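Local coordinates for membrane protein (Acinetobacter baumannii AB307-0294, PDB 5DL5) that forms a beta-barrel channel of the OprD porin family in the outer membrane and probably admits small solutes, antibiotics among them, at residues A[119-130]-A[145-156]; A[70-81]-A[107-118]. All blocks are in the same frame, centred on the assembly; numbering follows the deposited sequence.

Overall arrangement
Contacts 1 and 2 are successive antiparallel strand pairings in one stretch of barrel wall, their centres about 10 Å apart, and strands 106-118 and 121-125 are neighbours that join them. Contact 2 (70-81 with 107-118) is an unbroken, glycine-rich pairing with mostly valines, alanines and phenylalanines on one face and, on the other, most of the polar and charged groups together with Val77 and Trp107. Contact 1 (119-130 with 145-156) runs on through a corner at Gly126-Thr127 and Gly149 to Gln128-Phe147, where Phe147 and Leu130 are buried. Both are partly buried overall. The two meet where Tyr146 OH reaches Asp79 OD2 at 2.7 Å, a probable hydrogen bond, and where Thr127 pairs with Gly112.

Contact 1. Residues A[119-130]-A[145-156]; sequences SNTTVRYGTQVL and EYFTGTLLTSHE
Ser119 and Thr121 grip the carboxylate of Glu156 from two directions: Ser119 OG donates to the syn lone pair of OE1 at 2.7 Å, and Thr121 OG1 to the anti lone pair of OE2. Between them, Asn120 N adds a weak bond to OE2. With chi1 at -62°, Thr121 OG1 lies beside its backbone N, where it meets both Glu156 and Ser154 OG (a donor at 3.2 Å), while CG2 turns to Leu152. Thr122 and Thr153 are bonded both ways through their backbones, their side chains on the opposite face from Thr121. Val123 CG1 presses on Thr150 CG2 at 3.4 Å, tighter than usual for two methyls, while its CG2 meets Leu152 CD1. Arg124 pairs with Leu151 through the backbone, but its guanidinium leads off to Glu62 and Ser113. This is the antiparallel pairing of neighbouring strands in a porin barrel wall, 121-125 and 150-156 running 168° apart. Tyr125 CD1 lies obliquely 3.3 Å from Thr150 OG1. Segment 119-130 turns at Gly126-Thr127, opposite the turn at Gly149; the Gly126 backbone conformation suits glycine. Gly126 O accepts from Gly149 N and, on the opposite face of its plane, from Gln128 NE2 at 3.1 Å. NE2 also gives Arg124 O a weak bond, and the two hold the amide with OE1 beside Leu151 CB. Val129 CG2 touches the Tyr146 ring edge at CE1 (3.6 Å), and Leu130 CD1 packs obliquely on Phe147 CD2.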
loop_
_atom_site.group_PDB
_atom_site.type_symbol
_atom_site.label_atom_id
_atom_site.label_comp_id
_atom_site.label_asym_id
_atom_site.label_seq_id
_atom_site.Cartn_x
_atom_site.Cartn_y
_atom_site.Cartn_z
ATOM N N SER A 119 16.472 -17.178 19.388
ATOM C CA SER A 119 15.348 -18.076 19.396
ATOM C C SER A 119 14.478 -17.832 18.114
ATOM O O SER A 119 14.977 -18.110 16.958
ATOM C CB SER A 119 14.701 -17.960 20.757
ATOM O OG SER A 119 13.520 -18.675 20.893
ATOM N N ASN A 120 13.213 -17.405 18.289
ATOM C CA ASN A 120 12.347 -17.005 17.200
ATOM C C ASN A 120 12.062 -15.542 17.134
ATOM O O ASN A 120 11.002 -15.122 16.575
ATOM C CB ASN A 120 11.021 -17.722 17.306
ATOM C CG ASN A 120 11.237 -19.208 17.374
ATOM O OD1 ASN A 120 11.687 -19.823 16.432
ATOM N ND2 ASN A 120 11.005 -19.758 18.519
ATOM N N THR A 121 12.985 -14.730 17.582
ATOM C CA THR A 121 12.807 -13.253 17.513
ATOM C C THR A 121 13.907 -12.529 16.782
ATOM O O THR A 121 15.096 -12.748 17.084
ATOM C CB THR A 121 12.751 -12.730 18.985
ATOM O OG1 THR A 121 11.624 -13.305 19.637
ATOM C CG2 THR A 121 12.665 -11.232 19.058
ATOM N N THR A 122 13.563 -11.672 15.820
ATOM C CA THR A 122 14.514 -10.926 15.031
ATOM C C THR A 122 14.377 -9.436 15.336
ATOM O O THR A 122 13.252 -8.927 15.598
ATOM C CB THR A 122 14.251 -11.222 13.563
ATOM O OG1 THR A 122 14.417 -12.627 13.377
ATOM C CG2 THR A 122 15.240 -10.539 12.611
ATOM N N VAL A 123 15.505 -8.719 15.346
ATOM C CA VAL A 123 15.540 -7.264 15.381
ATOM C C VAL A 123 16.304 -6.786 14.159
ATOM O O VAL A 123 17.388 -7.255 13.845
ATOM C CB VAL A 123 16.175 -6.691 16.679
ATOM C CG1 VAL A 123 16.059 -5.146 16.731
ATOM C CG2 VAL A 123 15.488 -7.281 17.925
ATOM N N ARG A 124 15.732 -5.874 13.409
ATOM C CA ARG A 124 16.392 -5.291 12.251
ATOM C C ARG A 124 16.480 -3.779 12.420
ATOM O O ARG A 124 15.450 -3.103 12.630
ATOM C CB ARG A 124 15.629 -5.662 11.044
ATOM C CG ARG A 124 16.146 -5.077 9.768
ATOM C CD ARG A 124 15.274 -5.427 8.597
ATOM N NE ARG A 124 15.105 -6.841 8.290
ATOM C CZ ARG A 124 15.941 -7.541 7.509
ATOM N NH1 ARG A 124 17.115 -7.015 7.064
ATOM N NH2 ARG A 124 15.685 -8.825 7.241
ATOM N N TYR A 125 17.678 -3.254 12.238
ATOM C CA TYR A 125 17.948 -1.861 12.331
ATOM C C TYR A 125 18.515 -1.334 10.980
ATOM O O TYR A 125 19.547 -1.820 10.487
ATOM C CB TYR A 125 18.994 -1.670 13.409
ATOM C CG TYR A 125 19.408 -0.216 13.441
ATOM C CD1 TYR A 125 18.452 0.805 13.622
ATOM C CD2 TYR A 125 20.728 0.145 13.335
ATOM C CE1 TYR A 125 18.816 2.139 13.668
ATOM C CE2 TYR A 125 21.113 1.478 13.397
ATOM C CZ TYR A 125 20.145 2.448 13.575
ATOM O OH TYR A 125 20.508 3.733 13.669
ATOM N N GLY A 126 17.847 -0.343 10.418
ATOM C CA GLY A 126 18.244 0.295 9.238
ATOM C C GLY A 126 17.114 0.454 8.246
ATOM O O GLY A 126 15.965 0.612 8.623
ATOM N N THR A 127 17.475 0.490 6.967
ATOM C CA THR A 127 16.562 0.743 5.880
ATOM C C THR A 127 15.788 -0.481 5.503
ATOM O O THR A 127 16.396 -1.520 5.277
ATOM C CB THR A 127 17.325 1.225 4.641
ATOM O OG1 THR A 127 18.056 2.335 5.069
ATOM C CG2 THR A 127 16.362 1.911 3.610
ATOM N N GLN A 128 14.449 -0.353 5.401
ATOM C CA GLN A 128 13.634 -1.503 5.160
ATOM C C GLN A 128 12.291 -1.201 4.570
ATOM O O GLN A 128 11.801 -0.075 4.643
ATOM C CB GLN A 128 13.486 -2.366 6.462
ATOM C CG GLN A 128 13.019 -1.542 7.660
ATOM C CD GLN A 128 13.253 -2.215 9.000
ATOM O OE1 GLN A 128 12.592 -3.161 9.340
ATOM N NE2 GLN A 128 14.166 -1.705 9.764
ATOM N N VAL A 129 11.711 -2.193 3.901
ATOM C CA VAL A 129 10.328 -2.059 3.349
ATOM C C VAL A 129 9.327 -2.645 4.372
ATOM O O VAL A 129 9.550 -3.734 4.897
ATOM C CB VAL A 129 10.214 -2.856 2.084
ATOM C CG1 VAL A 129 8.800 -2.820 1.472
ATOM C CG2 VAL A 129 11.203 -2.345 1.009
ATOM N N LEU A 130 8.280 -1.912 4.714
ATOM C CA LEU A 130 7.338 -2.364 5.758
ATOM C C LEU A 130 6.009 -2.708 5.150
ATOM O O LEU A 130 5.533 -2.090 4.153
ATOM C CB LEU A 130 7.061 -1.239 6.785
ATOM C CG LEU A 130 8.293 -0.750 7.576
ATOM C CD1 LEU A 130 7.737 0.253 8.578
ATOM C CD2 LEU A 130 8.920 -1.906 8.387
ATOM N N GLU A 145 8.697 2.210 -1.214
ATOM C CA GLU A 145 8.900 3.163 -0.161
ATOM C C GLU A 145 9.745 2.544 0.961
ATOM O O GLU A 145 9.558 1.351 1.274
ATOM C CB GLU A 145 7.510 3.611 0.353
ATOM C CG GLU A 145 7.531 4.543 1.565
ATOM C CD GLU A 145 6.140 4.918 2.047
ATOM O OE1 GLU A 145 5.150 4.308 1.544
ATOM O OE2 GLU A 145 6.089 5.947 2.788
ATOM N N TYR A 146 10.724 3.311 1.476
ATOM C CA TYR A 146 11.632 2.813 2.523
ATOM C C TYR A 146 11.457 3.489 3.807
ATOM O O TYR A 146 11.366 4.710 3.877
ATOM C CB TYR A 146 13.174 2.908 2.142
ATOM C CG TYR A 146 13.541 2.113 0.866
ATOM C CD1 TYR A 146 13.312 0.780 0.792
ATOM C CD2 TYR A 146 14.059 2.722 -0.284
ATOM C CE1 TYR A 146 13.610 0.039 -0.318
ATOM C CE2 TYR A 146 14.411 1.976 -1.437
ATOM C CZ TYR A 146 14.138 0.638 -1.449
ATOM O OH TYR A 146 14.424 -0.239 -2.489
ATOM N N PHE A 147 11.501 2.719 4.880
ATOM C CA PHE A 147 11.542 3.322 6.231
ATOM C C PHE A 147 12.894 3.018 6.916
ATOM O O PHE A 147 13.439 2.004 6.649
ATOM C CB PHE A 147 10.389 2.774 7.032
ATOM C CG PHE A 147 9.047 3.377 6.667
ATOM C CD1 PHE A 147 8.604 4.593 7.261
ATOM C CD2 PHE A 147 8.244 2.748 5.760
ATOM C CE1 PHE A 147 7.337 5.076 7.003
ATOM C CE2 PHE A 147 6.994 3.275 5.458
ATOM C CZ PHE A 147 6.555 4.441 6.049
ATOM N N THR A 148 13.391 3.918 7.753
ATOM C CA THR A 148 14.575 3.695 8.514
ATOM C C THR A 148 14.256 3.702 9.995
ATOM O O THR A 148 13.705 4.628 10.505
ATOM C CB THR A 148 15.651 4.745 8.207
ATOM O OG1 THR A 148 15.829 4.833 6.793
ATOM C CG2 THR A 148 17.079 4.439 8.892
ATOM N N GLY A 149 14.689 2.638 10.665
ATOM C CA GLY A 149 14.535 2.520 12.122
ATOM C C GLY A 149 14.693 1.092 12.499
ATOM O O GLY A 149 15.449 0.405 11.813
ATOM N N THR A 150 14.004 0.654 13.570
ATOM C CA THR A 150 14.216 -0.619 14.194
ATOM C C THR A 150 12.907 -1.388 14.288
ATOM O O THR A 150 11.928 -0.789 14.708
ATOM C CB THR A 150 14.715 -0.440 15.669
ATOM O OG1 THR A 150 15.897 0.262 15.608
ATOM C CG2 THR A 150 15.157 -1.864 16.372
ATOM N N LEU A 151 12.890 -2.642 13.863
ATOM C CA LEU A 151 11.724 -3.478 13.946
ATOM C C LEU A 151 12.066 -4.753 14.580
ATOM O O LEU A 151 12.982 -5.497 14.148
ATOM C CB LEU A 151 11.157 -3.795 12.571
ATOM C CG LEU A 151 9.865 -4.614 12.494
ATOM C CD1 LEU A 151 8.719 -3.810 13.040
ATOM C CD2 LEU A 151 9.482 -5.117 11.064
ATOM N N LEU A 152 11.327 -5.064 15.602
ATOM C CA LEU A 152 11.444 -6.349 16.235
ATOM C C LEU A 152 10.230 -7.188 15.851
ATOM O O LEU A 152 9.084 -6.683 15.940
ATOM C CB LEU A 152 11.402 -6.221 17.787
ATOM C CG LEU A 152 11.447 -7.512 18.645
ATOM C CD1 LEU A 152 12.065 -7.215 19.945
ATOM C CD2 LEU A 152 10.073 -8.106 18.927
ATOM N N THR A 153 10.500 -8.473 15.513
ATOM C CA THR A 153 9.530 -9.417 15.035
ATOM C C THR A 153 9.717 -10.736 15.812
ATOM O O THR A 153 10.747 -11.392 15.718
ATOM C CB THR A 153 9.652 -9.687 13.543
ATOM O OG1 THR A 153 9.517 -8.441 12.883
ATOM C CG2 THR A 153 8.515 -10.572 13.045
ATOM N N SER A 154 8.678 -11.094 16.521
ATOM C CA SER A 154 8.655 -12.257 17.347
ATOM C C SER A 154 7.663 -13.336 16.955
ATOM O O SER A 154 6.392 -13.121 16.838
ATOM C CB SER A 154 8.430 -11.783 18.774
ATOM O OG SER A 154 8.424 -12.925 19.528
ATOM N N HIS A 155 8.215 -14.508 16.742
ATOM C CA HIS A 155 7.441 -15.679 16.522
ATOM C C HIS A 155 7.648 -16.687 17.627
ATOM O O HIS A 155 7.664 -17.882 17.333
ATOM C CB HIS A 155 7.842 -16.302 15.231
ATOM C CG HIS A 155 7.650 -15.461 14.029
ATOM N ND1 HIS A 155 8.577 -15.430 13.010
ATOM C CD2 HIS A 155 6.608 -14.691 13.618
ATOM C CE1 HIS A 155 8.142 -14.644 12.034
ATOM N NE2 HIS A 155 6.935 -14.205 12.368
ATOM N N GLU A 156 7.765 -16.255 18.883
ATOM C CA GLU A 156 8.002 -17.193 20.001
ATOM C C GLU A 156 6.762 -18.082 20.252
ATOM O O GLU A 156 6.914 -19.121 20.833
ATOM C CB GLU A 156 8.407 -16.480 21.330
ATOM C CG GLU A 156 9.657 -15.565 21.242
ATOM C CD GLU A 156 10.963 -16.313 20.890
ATOM O OE1 GLU A 156 11.016 -17.563 21.075
ATOM O OE2 GLU A 156 11.995 -15.680 20.468
#

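Contact 2. Residues A[70-81]-A[107-118]; sequences VGFGVGVVGDGS and WARGGGSVKARF. With C8E ((hydroxyethyloxy)tri(ethyloxy)octane), chain C.
Asp79 and Arg109 form a salt bridge: NH1 donates a hydrogen bond to the syn lone pair of OD1 at 3.0 Å, and OD2 makes the closer charge contact with NH1 at 2.9 Å. The carboxylate and guanidinium planes are 17° apart, and Asp79 comes in at the guanidinium edge. Its chi1 of 39°, with CG lodged between the backbone N and the carbonyl carbon, swings the carboxylate across to Arg109. Beside it, Ser81 CB sits over one face of the Trp107 indole, 3.8 Å from the six-membered ring centroid, a CH-pi contact. Water 1 links these groups, donating to Asp79 OD1 and accepting from Ser81 OG. Farther along this face, the extended Lys115 chain lies over Gly73. On the other face, Phe72 CE1 meets Ala116 CB at 3.9 Å, and Ala108 CB meets detergent atom C8 at 3.3 Å.

In the second shell, Tyr146 holds Asp79, the carbonyls of Pro144 and Gln175 receive Arg109, and Glu62 pairs with Lys115. Paired backbone hydrogen bonds recur at every second residue from Gly71-Arg117 to Ser81-Trp107. Polar groups on one face and apolar residues on the other, with detergent bound at one end, are characteristic of an antiparallel porin barrel wall.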
loop_
_atom_site.group_PDB
_atom_site.type_symbol
_atom_site.label_atom_id
_atom_site.label_comp_id
_atom_site.label_asym_id
_atom_site.label_seq_id
_atom_site.Cartn_x
_atom_site.Cartn_y
_atom_site.Cartn_z
ATOM N N VAL A 70 22.935 -16.229 19.680
ATOM C CA VAL A 70 22.441 -15.078 18.956
ATOM C C VAL A 70 23.089 -15.043 17.589
ATOM O O VAL A 70 24.272 -15.247 17.485
ATOM C CB VAL A 70 22.662 -13.732 19.674
ATOM C CG1 VAL A 70 22.115 -12.598 18.858
ATOM C CG2 VAL A 70 21.952 -13.710 20.999
ATOM N N GLY A 71 22.282 -14.847 16.544
ATOM C CA GLY A 71 22.763 -14.880 15.188
ATOM C C GLY A 71 22.776 -13.430 14.662
ATOM O O GLY A 71 22.003 -12.616 15.158
ATOM N N PHE A 72 23.662 -13.135 13.716
ATOM C CA PHE A 72 23.812 -11.817 13.156
ATOM C C PHE A 72 23.873 -11.856 11.618
ATOM O O PHE A 72 24.359 -12.806 11.020
ATOM C CB PHE A 72 25.105 -11.131 13.703
ATOM C CG PHE A 72 25.096 -10.955 15.204
ATOM C CD1 PHE A 72 24.521 -9.835 15.780
ATOM C CD2 PHE A 72 25.620 -11.913 16.007
ATOM C CE1 PHE A 72 24.433 -9.711 17.185
ATOM C CE2 PHE A 72 25.597 -11.794 17.370
ATOM C CZ PHE A 72 24.996 -10.665 17.957
ATOM N N GLY A 73 23.295 -10.845 10.980
ATOM C CA GLY A 73 23.419 -10.734 9.525
ATOM C C GLY A 73 23.204 -9.295 9.145
ATOM O O GLY A 73 23.124 -8.360 10.006
ATOM N N VAL A 74 23.093 -9.110 7.830
ATOM C CA VAL A 74 22.851 -7.807 7.240
ATOM C C VAL A 74 21.875 -7.917 6.080
ATOM O O VAL A 74 21.669 -9.002 5.523
ATOM C CB VAL A 74 24.175 -7.171 6.665
ATOM C CG1 VAL A 74 25.280 -7.129 7.703
ATOM C CG2 VAL A 74 24.611 -7.896 5.436
ATOM N N GLY A 75 21.288 -6.777 5.731
ATOM C CA GLY A 75 20.412 -6.648 4.556
ATOM C C GLY A 75 20.734 -5.413 3.716
ATOM O O GLY A 75 21.334 -4.495 4.193
ATOM N N VAL A 76 20.360 -5.433 2.443
ATOM C CA VAL A 76 20.557 -4.290 1.564
ATOM C C VAL A 76 19.284 -4.224 0.752
ATOM O O VAL A 76 18.810 -5.263 0.248
ATOM C CB VAL A 76 21.761 -4.482 0.628
ATOM C CG1 VAL A 76 21.732 -3.491 -0.526
ATOM C CG2 VAL A 76 23.077 -4.311 1.374
ATOM N N VAL A 77 18.739 -3.031 0.587
ATOM C CA VAL A 77 17.579 -2.795 -0.296
ATOM C C VAL A 77 17.878 -1.565 -1.103
ATOM O O VAL A 77 18.420 -0.602 -0.585
ATOM C CB VAL A 77 16.241 -2.499 0.410
ATOM C CG1 VAL A 77 15.658 -3.744 1.061
ATOM C CG2 VAL A 77 16.402 -1.439 1.433
ATOM N N GLY A 78 17.584 -1.568 -2.382
ATOM C CA GLY A 78 17.744 -0.337 -3.101
ATOM C C GLY A 78 17.194 -0.466 -4.486
ATOM O O GLY A 78 16.709 -1.579 -4.900
ATOM N N ASP A 79 17.261 0.647 -5.217
ATOM C CA ASP A 79 16.800 0.582 -6.594
ATOM C C ASP A 79 17.525 1.621 -7.371
ATOM O O ASP A 79 18.013 2.646 -6.834
ATOM C CB ASP A 79 15.243 0.805 -6.677
ATOM C CG ASP A 79 14.730 1.907 -5.684
ATOM O OD1 ASP A 79 14.715 3.161 -5.955
ATOM O OD2 ASP A 79 14.231 1.465 -4.598
ATOM N N GLY A 80 17.551 1.406 -8.656
ATOM C CA GLY A 80 18.043 2.468 -9.582
ATOM C C GLY A 80 17.059 2.496 -10.759
ATOM O O GLY A 80 16.561 1.436 -11.173
ATOM N N SER A 81 16.777 3.683 -11.259
ATOM C CA SER A 81 15.746 3.833 -12.247
ATOM C C SER A 81 16.074 4.883 -13.275
ATOM O O SER A 81 16.924 5.750 -12.986
ATOM C CB SER A 81 14.411 4.204 -11.573
ATOM O OG SER A 81 14.130 3.358 -10.489
ATOM N N TRP A 107 17.597 8.059 -11.130
ATOM C CA TRP A 107 17.748 8.189 -9.722
ATOM C C TRP A 107 18.006 6.832 -9.081
ATOM O O TRP A 107 17.657 5.775 -9.594
ATOM C CB TRP A 107 16.430 8.781 -9.070
ATOM C CG TRP A 107 15.112 8.042 -9.374
ATOM C CD1 TRP A 107 14.401 7.262 -8.527
ATOM C CD2 TRP A 107 14.358 8.035 -10.646
ATOM N NE1 TRP A 107 13.238 6.737 -9.179
ATOM C CE2 TRP A 107 13.229 7.204 -10.479
ATOM C CE3 TRP A 107 14.525 8.678 -11.866
ATOM C CZ2 TRP A 107 12.302 7.003 -11.512
ATOM C CZ3 TRP A 107 13.624 8.469 -12.872
ATOM C CH2 TRP A 107 12.522 7.656 -12.691
ATOM N N ALA A 108 18.487 6.928 -7.868
ATOM C CA ALA A 108 18.907 5.819 -7.069
ATOM C C ALA A 108 18.552 6.092 -5.602
ATOM O O ALA A 108 18.690 7.232 -5.105
ATOM C CB ALA A 108 20.419 5.582 -7.243
ATOM N N ARG A 109 18.140 5.027 -4.927
ATOM C CA ARG A 109 17.642 5.095 -3.546
ATOM C C ARG A 109 17.941 3.755 -2.832
ATOM O O ARG A 109 18.087 2.738 -3.482
ATOM C CB ARG A 109 16.156 5.324 -3.484
ATOM C CG ARG A 109 15.564 6.501 -4.267
ATOM C CD ARG A 109 14.125 6.304 -4.619
ATOM N NE ARG A 109 13.180 6.163 -3.526
ATOM C CZ ARG A 109 12.682 5.031 -3.093
ATOM N NH1 ARG A 109 12.976 3.880 -3.668
ATOM N NH2 ARG A 109 11.844 5.053 -2.049
ATOM N N GLY A 110 18.119 3.790 -1.496
ATOM C CA GLY A 110 17.987 2.626 -0.610
ATOM C C GLY A 110 19.047 2.710 0.509
ATOM O O GLY A 110 19.496 3.782 0.814
ATOM N N GLY A 111 19.481 1.587 1.044
ATOM C CA GLY A 111 20.368 1.554 2.173
ATOM C C GLY A 111 20.442 0.147 2.697
ATOM O O GLY A 111 20.042 -0.820 2.044
ATOM N N GLY A 112 20.974 0.009 3.853
ATOM C CA GLY A 112 21.299 -1.313 4.468
ATOM C C GLY A 112 20.673 -1.379 5.841
ATOM O O GLY A 112 20.097 -0.352 6.424
ATOM N N SER A 113 20.753 -2.612 6.361
ATOM C CA SER A 113 20.380 -2.908 7.707
ATOM C C SER A 113 21.268 -3.976 8.288
ATOM O O SER A 113 22.038 -4.709 7.547
ATOM C CB SER A 113 18.906 -3.327 7.774
ATOM O OG SER A 113 18.618 -4.465 6.965
ATOM N N VAL A 114 21.257 -3.994 9.613
ATOM C CA VAL A 114 21.851 -5.070 10.361
ATOM C C VAL A 114 20.757 -5.783 11.140
ATOM O O VAL A 114 19.767 -5.157 11.463
ATOM C CB VAL A 114 23.027 -4.604 11.275
ATOM C CG1 VAL A 114 24.151 -4.137 10.390
ATOM C CG2 VAL A 114 22.600 -3.540 12.306
ATOM N N LYS A 115 20.945 -7.080 11.432
ATOM C CA LYS A 115 19.907 -7.852 12.071
ATOM C C LYS A 115 20.485 -8.845 12.998
ATOM O O LYS A 115 21.655 -9.191 12.860
ATOM C CB LYS A 115 19.046 -8.581 11.011
ATOM C CG LYS A 115 19.731 -9.425 10.031
ATOM C CD LYS A 115 18.825 -9.887 8.896
ATOM C CE LYS A 115 19.597 -10.912 8.091
ATOM N NZ LYS A 115 18.900 -11.253 6.829
ATOM N N ALA A 116 19.739 -9.157 14.039
ATOM C CA ALA A 116 20.128 -10.050 15.065
ATOM C C ALA A 116 18.966 -10.935 15.397
ATOM O O ALA A 116 17.818 -10.500 15.249
ATOM C CB ALA A 116 20.624 -9.265 16.288
ATOM N N ARG A 117 19.251 -12.189 15.726
ATOM C CA ARG A 117 18.199 -13.164 15.960
ATOM C C ARG A 117 18.505 -14.017 17.168
ATOM O O ARG A 117 19.608 -14.520 17.281
ATOM C CB ARG A 117 17.919 -14.032 14.722
ATOM C CG ARG A 117 16.664 -14.924 14.887
ATOM C CD ARG A 117 16.343 -15.724 13.648
ATOM N NE ARG A 117 17.488 -16.584 13.275
ATOM C CZ ARG A 117 17.630 -17.144 12.085
ATOM N NH1 ARG A 117 16.686 -17.001 11.169
ATOM N NH2 ARG A 117 18.678 -17.844 11.790
ATOM N N PHE A 118 17.531 -14.184 18.062
ATOM C CA PHE A 118 17.640 -15.058 19.239
ATOM C C PHE A 118 16.363 -15.848 19.293
ATOM O O PHE A 118 15.286 -15.249 19.231
ATOM C CB PHE A 118 17.654 -14.178 20.470
ATOM C CG PHE A 118 17.510 -14.961 21.747
ATOM C CD1 PHE A 118 18.496 -15.886 22.135
ATOM C CD2 PHE A 118 16.403 -14.815 22.539
ATOM C CE1 PHE A 118 18.354 -16.652 23.311
ATOM C CE2 PHE A 118 16.287 -15.535 23.694
ATOM C CZ PHE A 118 17.262 -16.464 24.071
HETATM C C8 C8E C . 21.379 7.519 -9.679
HETATM O O9 C8E C . 21.476 6.879 -10.948
HETATM C C10 C8E C . 20.582 5.770 -11.201
HETATM C C11 C8E C . 21.017 4.969 -12.422
HETATM O O12 C8E C . 20.276 3.744 -12.549
HETATM C C13 C8E C . 21.083 2.559 -12.683
HETATM C C14 C8E C . 20.270 1.301 -13.013
HETATM O O15 C8E C . 19.348 1.628 -14.034
HETATM C C16 C8E C . 18.141 0.856 -14.100
HETATM C C17 C8E C . 18.457 -0.552 -14.514
HETATM O O18 C8E C . 17.296 -1.104 -15.153
HETATM C C19 C8E C . 17.454 -1.099 -16.579
HETATM C C20 C8E C . 17.594 -2.467 -17.131
HETATM O O21 C8E C . 17.373 -2.289 -18.527
HETATM O O HOH W 1 15.287 4.018 -8.376
#